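PDB 3ONQ: regulator of polyketide synthase expression from Bifidobacterium adolescentis, which probably regulates transcription of polyketide synthase genes, pairing a C-terminal helix-turn-helix domain of the PucR type with an alpha-beta-alpha sandwich region. Local coordinates for residues 115-128 with 154-166. Sequence-based numbering, arbitrary orientation.
Sequences MPAFSEDEPLYLSP and STPSRPLRADELL
Y125 and L160 pair in parallel where the short strand 160-161 joins the edge of the mixed sheet, closing a beta-alpha-beta unit whose crossover is helix 132-149. L160 N donates to L124 O (2.7 Å), and L160 O in turn receives L126 N at 3.0 Å. The packing is tight here. The Y125 ring, swung away from the backbone N by an anti chi1 (179°), passes obliquely by the L160 carbonyl, and its hydroxyl donates in plane to a lone pair of A162 O at 2.7 Å. Beside it, P123 CB meets L160 CD1. On the other face of the sheet L124 CD2 lies alongside P159 CB, 3.9 Å away, while L126 packs against C111 of helix 107-114.

The wetter end belongs to R158. Its side chain, extended from CG to NE, carries the guanidinium into the 119-122 turn, where NH1 donates to S119 O (3.0 Å) and NH2 reaches F118 O only weakly. The poorly ordered E120 carboxylate lies over one face, its plane turned 42° from the guanidinium, and pairs through charge alone; L124 CD2 lies over the opposite face. A water joins L124 N to S157 O. A leucine in place of R158 would probably cost S119 O its arginine donor and leave E120 without its counter-charge, freeing the turn to shift. Backbone and tyrosine bonds thus fix the strand pairing, whereas the arginine holds the preceding turn through the S119 and F118 carbonyl oxygens and a charge pair with E120 that probably contributes little directional restraint.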
loop_
_atom_site.group_PDB
_atom_site.type_symbol
_atom_site.label_atom_id
_atom_site.label_comp_id
_atom_site.label_asym_id
_atom_site.label_seq_id
_atom_site.Cartn_x
_atom_site.Cartn_y
_atom_site.Cartn_z
HETATM N N MSE B 115 -14.946 -22.588 -22.432
HETATM C CA MSE B 115 -16.335 -22.144 -22.456
HETATM C C MSE B 115 -17.378 -23.254 -22.303
HETATM O O MSE B 115 -18.370 -23.070 -21.600
HETATM C CB MSE B 115 -16.621 -21.333 -23.710
HETATM C CG MSE B 115 -16.199 -19.902 -23.576
HETATM SE SE MSE B 115 -17.039 -18.791 -24.919
HETATM C CE MSE B 115 -18.879 -19.371 -24.658
ATOM N N PRO B 116 -17.164 -24.404 -22.958
ATOM C CA PRO B 116 -18.158 -25.481 -22.894
ATOM C C PRO B 116 -18.367 -26.012 -21.476
ATOM O O PRO B 116 -19.431 -26.551 -21.184
ATOM C CB PRO B 116 -17.548 -26.573 -23.785
ATOM C CG PRO B 116 -16.628 -25.851 -24.697
ATOM C CD PRO B 116 -16.063 -24.732 -23.879
ATOM N N ALA B 117 -17.374 -25.858 -20.607
ATOM C CA ALA B 117 -17.509 -26.322 -19.230
ATOM C C ALA B 117 -18.307 -25.362 -18.344
ATOM O O ALA B 117 -18.453 -25.605 -17.140
ATOM C CB ALA B 117 -16.142 -26.578 -18.621
ATOM N N PHE B 118 -18.806 -24.273 -18.924
ATOM C CA PHE B 118 -19.585 -23.294 -18.156
ATOM C C PHE B 118 -20.994 -23.203 -18.721
ATOM O O PHE B 118 -21.186 -23.210 -19.936
ATOM C CB PHE B 118 -18.941 -21.894 -18.172
ATOM C CG PHE B 118 -17.694 -21.784 -17.348
ATOM C CD1 PHE B 118 -17.763 -21.517 -15.989
ATOM C CD2 PHE B 118 -16.440 -21.940 -17.936
ATOM C CE1 PHE B 118 -16.596 -21.424 -15.218
ATOM C CE2 PHE B 118 -15.279 -21.846 -17.184
ATOM C CZ PHE B 118 -15.363 -21.581 -15.818
ATOM N N SER B 119 -21.978 -23.107 -17.836
ATOM C CA SER B 119 -23.367 -23.039 -18.261
ATOM C C SER B 119 -23.620 -21.892 -19.227
ATOM O O SER B 119 -23.196 -20.758 -18.994
ATOM C CB SER B 119 -24.298 -22.912 -17.055
ATOM O OG SER B 119 -25.584 -22.521 -17.486
ATOM N N GLU B 120 -24.322 -22.203 -20.312
ATOM C CA GLU B 120 -24.723 -21.214 -21.302
ATOM C C GLU B 120 -25.824 -20.313 -20.755
ATOM O O GLU B 120 -26.108 -19.257 -21.321
ATOM C CB GLU B 120 -25.227 -21.912 -22.576
ATOM C CG GLU B 120 -24.183 -22.752 -23.312
ATOM C CD GLU B 120 -23.272 -21.918 -24.203
ATOM O OE1 GLU B 120 -23.762 -20.945 -24.818
ATOM O OE2 GLU B 120 -22.063 -22.236 -24.283
ATOM N N ASP B 121 -26.451 -20.736 -19.662
ATOM C CA ASP B 121 -27.614 -20.027 -19.117
ATOM C C ASP B 121 -27.213 -19.054 -18.019
ATOM O O ASP B 121 -28.064 -18.402 -17.415
ATOM C CB ASP B 121 -28.641 -21.013 -18.545
ATOM C CG ASP B 121 -29.189 -21.969 -19.592
ATOM O OD1 ASP B 121 -29.494 -21.520 -20.718
ATOM O OD2 ASP B 121 -29.316 -23.175 -19.281
ATOM N N GLU B 122 -25.912 -18.975 -17.755
ATOM C CA GLU B 122 -25.384 -18.109 -16.711
ATOM C C GLU B 122 -24.243 -17.247 -17.260
ATOM O O GLU B 122 -23.586 -17.611 -18.228
ATOM C CB GLU B 122 -24.884 -18.943 -15.525
ATOM C CG GLU B 122 -25.891 -19.968 -14.996
ATOM C CD GLU B 122 -27.166 -19.325 -14.460
ATOM O OE1 GLU B 122 -27.133 -18.125 -14.101
ATOM O OE2 GLU B 122 -28.202 -20.027 -14.397
ATOM N N PRO B 123 -24.011 -16.090 -16.639
ATOM C CA PRO B 123 -22.928 -15.199 -17.056
ATOM C C PRO B 123 -21.555 -15.849 -16.941
ATOM O O PRO B 123 -21.334 -16.755 -16.135
ATOM C CB PRO B 123 -23.047 -14.037 -16.067
ATOM C CG PRO B 123 -24.496 -14.035 -15.697
ATOM C CD PRO B 123 -24.842 -15.487 -15.585
ATOM N N LEU B 124 -20.644 -15.376 -17.780
ATOM C CA LEU B 124 -19.273 -15.829 -17.826
ATOM C C LEU B 124 -18.443 -14.553 -17.923
ATOM O O LEU B 124 -18.792 -13.649 -18.688
ATOM C CB LEU B 124 -19.077 -16.690 -19.075
ATOM C CG LEU B 124 -17.685 -17.174 -19.451
ATOM C CD1 LEU B 124 -17.203 -18.212 -18.451
ATOM C CD2 LEU B 124 -17.682 -17.752 -20.855
ATOM N N TYR B 125 -17.364 -14.461 -17.148
ATOM C CA TYR B 125 -16.511 -13.268 -17.175
ATOM C C TYR B 125 -15.033 -13.602 -17.384
ATOM O O TYR B 125 -14.504 -14.519 -16.756
ATOM C CB TYR B 125 -16.677 -12.461 -15.884
ATOM C CG TYR B 125 -15.805 -11.222 -15.828
ATOM C CD1 TYR B 125 -16.249 -10.025 -16.354
ATOM C CD2 TYR B 125 -14.519 -11.262 -15.275
ATOM C CE1 TYR B 125 -15.455 -8.881 -16.317
ATOM C CE2 TYR B 125 -13.717 -10.109 -15.225
ATOM C CZ TYR B 125 -14.199 -8.924 -15.754
ATOM O OH TYR B 125 -13.443 -7.773 -15.736
ATOM N N LEU B 126 -14.378 -12.845 -18.264
ATOM C CA LEU B 126 -12.950 -13.001 -18.551
ATOM C C LEU B 126 -12.208 -11.740 -18.123
ATOM O O LEU B 126 -12.527 -10.662 -18.597
ATOM C CB LEU B 126 -12.733 -13.232 -20.060
ATOM C CG LEU B 126 -11.269 -13.271 -20.542
ATOM C CD1 LEU B 126 -10.508 -14.423 -19.887
ATOM C CD2 LEU B 126 -11.134 -13.361 -22.069
ATOM N N SER B 127 -11.227 -11.859 -17.230
ATOM C CA SER B 127 -10.539 -10.668 -16.713
ATOM C C SER B 127 -9.399 -10.226 -17.618
ATOM O O SER B 127 -8.913 -11.008 -18.419
ATOM C CB SER B 127 -9.963 -10.933 -15.320
ATOM O OG SER B 127 -8.665 -11.500 -15.411
ATOM N N PRO B 128 -8.954 -8.965 -17.476
ATOM C CA PRO B 128 -7.719 -8.538 -18.137
ATOM C C PRO B 128 -6.512 -9.278 -17.555
ATOM O O PRO B 128 -6.613 -9.925 -16.503
ATOM C CB PRO B 128 -7.624 -7.041 -17.787
ATOM C CG PRO B 128 -8.998 -6.649 -17.336
ATOM C CD PRO B 128 -9.584 -7.871 -16.711
ATOM N N SER B 154 -29.274 -6.351 -18.992
ATOM C CA SER B 154 -30.323 -6.920 -19.833
ATOM C C SER B 154 -29.757 -7.945 -20.808
ATOM O O SER B 154 -30.164 -9.113 -20.819
ATOM C CB SER B 154 -31.037 -5.804 -20.606
ATOM O OG SER B 154 -30.308 -4.588 -20.519
ATOM N N THR B 155 -28.808 -7.502 -21.620
ATOM C CA THR B 155 -28.244 -8.350 -22.658
ATOM C C THR B 155 -26.735 -8.445 -22.486
ATOM O O THR B 155 -25.980 -7.699 -23.111
ATOM C CB THR B 155 -28.591 -7.808 -24.056
ATOM O OG1 THR B 155 -28.371 -6.390 -24.089
ATOM C CG2 THR B 155 -30.059 -8.091 -24.381
ATOM N N PRO B 156 -26.289 -9.357 -21.618
ATOM C CA PRO B 156 -24.852 -9.430 -21.334
ATOM C C PRO B 156 -24.085 -10.084 -22.484
ATOM O O PRO B 156 -24.573 -11.043 -23.084
ATOM C CB PRO B 156 -24.789 -10.299 -20.071
ATOM C CG PRO B 156 -26.020 -11.158 -20.145
ATOM C CD PRO B 156 -27.072 -10.330 -20.834
ATOM N N SER B 157 -22.909 -9.550 -22.801
ATOM C CA SER B 157 -22.005 -10.227 -23.721
ATOM C C SER B 157 -21.619 -11.586 -23.134
ATOM O O SER B 157 -21.780 -11.829 -21.937
ATOM C CB SER B 157 -20.741 -9.391 -23.941
ATOM O OG SER B 157 -21.050 -8.054 -24.295
ATOM N N ARG B 158 -21.111 -12.471 -23.981
ATOM C CA ARG B 158 -20.535 -13.719 -23.509
ATOM C C ARG B 158 -19.227 -13.959 -24.252
ATOM O O ARG B 158 -19.226 -14.134 -25.465
ATOM C CB ARG B 158 -21.500 -14.882 -23.727
ATOM C CG ARG B 158 -20.945 -16.212 -23.262
ATOM C CD ARG B 158 -21.972 -17.323 -23.383
ATOM N NE ARG B 158 -21.406 -18.612 -23.009
ATOM C CZ ARG B 158 -21.616 -19.215 -21.844
ATOM N NH1 ARG B 158 -22.400 -18.656 -20.935
ATOM N NH2 ARG B 158 -21.050 -20.388 -21.596
ATOM N N PRO B 159 -18.112 -13.950 -23.543
ATOM C CA PRO B 159 -18.084 -13.643 -22.122
ATOM C C PRO B 159 -18.180 -12.153 -21.853
ATOM O O PRO B 159 -17.871 -11.350 -22.716
ATOM C CB PRO B 159 -16.701 -14.121 -21.717
ATOM C CG PRO B 159 -15.885 -13.856 -22.898
ATOM C CD PRO B 159 -16.757 -14.080 -24.088
ATOM N N LEU B 160 -18.598 -11.804 -20.651
ATOM C CA LEU B 160 -18.517 -10.448 -20.182
ATOM C C LEU B 160 -17.033 -10.156 -20.037
ATOM O O LEU B 160 -16.262 -11.036 -19.693
ATOM C CB LEU B 160 -19.196 -10.314 -18.832
ATOM C CG LEU B 160 -20.696 -10.556 -18.789
ATOM C CD1 LEU B 160 -21.137 -10.802 -17.375
ATOM C CD2 LEU B 160 -21.400 -9.368 -19.364
ATOM N N ARG B 161 -16.629 -8.926 -20.308
ATOM C CA ARG B 161 -15.222 -8.575 -20.243
ATOM C C ARG B 161 -14.932 -7.256 -19.561
ATOM O O ARG B 161 -15.757 -6.369 -19.532
ATOM C CB ARG B 161 -14.641 -8.462 -21.652
ATOM C CG ARG B 161 -14.575 -9.722 -22.455
ATOM C CD ARG B 161 -13.766 -9.470 -23.700
ATOM N NE ARG B 161 -13.649 -10.646 -24.545
ATOM C CZ ARG B 161 -14.636 -11.136 -25.277
ATOM N NH1 ARG B 161 -14.439 -12.212 -26.020
ATOM N NH2 ARG B 161 -15.824 -10.554 -25.260
ATOM N N ALA B 162 -13.733 -7.148 -19.010
ATOM C CA ALA B 162 -13.175 -5.870 -18.636
ATOM C C ALA B 162 -14.040 -5.009 -17.729
ATOM O O ALA B 162 -14.427 -5.403 -16.645
ATOM C CB ALA B 162 -12.756 -5.098 -19.871
ATOM N N ASP B 163 -14.310 -3.812 -18.220
ATOM C CA ASP B 163 -15.001 -2.761 -17.501
ATOM C C ASP B 163 -16.493 -2.678 -17.800
ATOM O O ASP B 163 -17.099 -1.644 -17.620
ATOM C CB ASP B 163 -14.327 -1.416 -17.762
ATOM C CG ASP B 163 -14.366 -1.005 -19.224
ATOM O OD1 ASP B 163 -14.275 0.199 -19.494
ATOM O OD2 ASP B 163 -14.480 -1.872 -20.094
ATOM N N GLU B 164 -17.071 -3.769 -18.278
ATOM C CA GLU B 164 -18.479 -3.803 -18.661
ATOM C C GLU B 164 -19.461 -3.490 -17.532
ATOM O O GLU B 164 -20.525 -2.964 -17.779
ATOM C CB GLU B 164 -18.834 -5.149 -19.277
ATOM C CG GLU B 164 -18.735 -5.190 -20.773
ATOM C CD GLU B 164 -19.262 -6.482 -21.352
ATOM O OE1 GLU B 164 -18.502 -7.455 -21.389
ATOM O OE2 GLU B 164 -20.437 -6.521 -21.767
ATOM N N LEU B 165 -19.122 -3.865 -16.308
ATOM C CA LEU B 165 -20.008 -3.692 -15.159
ATOM C C LEU B 165 -19.585 -2.690 -14.070
ATOM O O LEU B 165 -19.887 -2.888 -12.908
ATOM C CB LEU B 165 -20.317 -5.048 -14.542
ATOM C CG LEU B 165 -21.256 -5.860 -15.422
ATOM C CD1 LEU B 165 -20.982 -7.318 -15.301
ATOM C CD2 LEU B 165 -22.687 -5.549 -15.084
ATOM N N LEU B 166 -18.863 -1.642 -14.440
ATOM C CA LEU B 166 -18.289 -0.728 -13.449
ATOM C C LEU B 166 -19.296 -0.186 -12.433
ATOM O O LEU B 166 -19.087 -0.297 -11.222
ATOM C CB LEU B 166 -17.541 0.428 -14.129
ATOM C CG LEU B 166 -16.191 0.060 -14.733
ATOM C CD1 LEU B 166 -15.492 1.275 -15.318
ATOM C CD2 LEU B 166 -15.338 -0.564 -13.652
HETATM O O HOH W 1 -22.940 -16.306 -20.709
HETATM O O HOH W 2 -21.833 -13.940 -20.067
HETATM O O HOH W 3 -11.272 -8.612 -19.697
#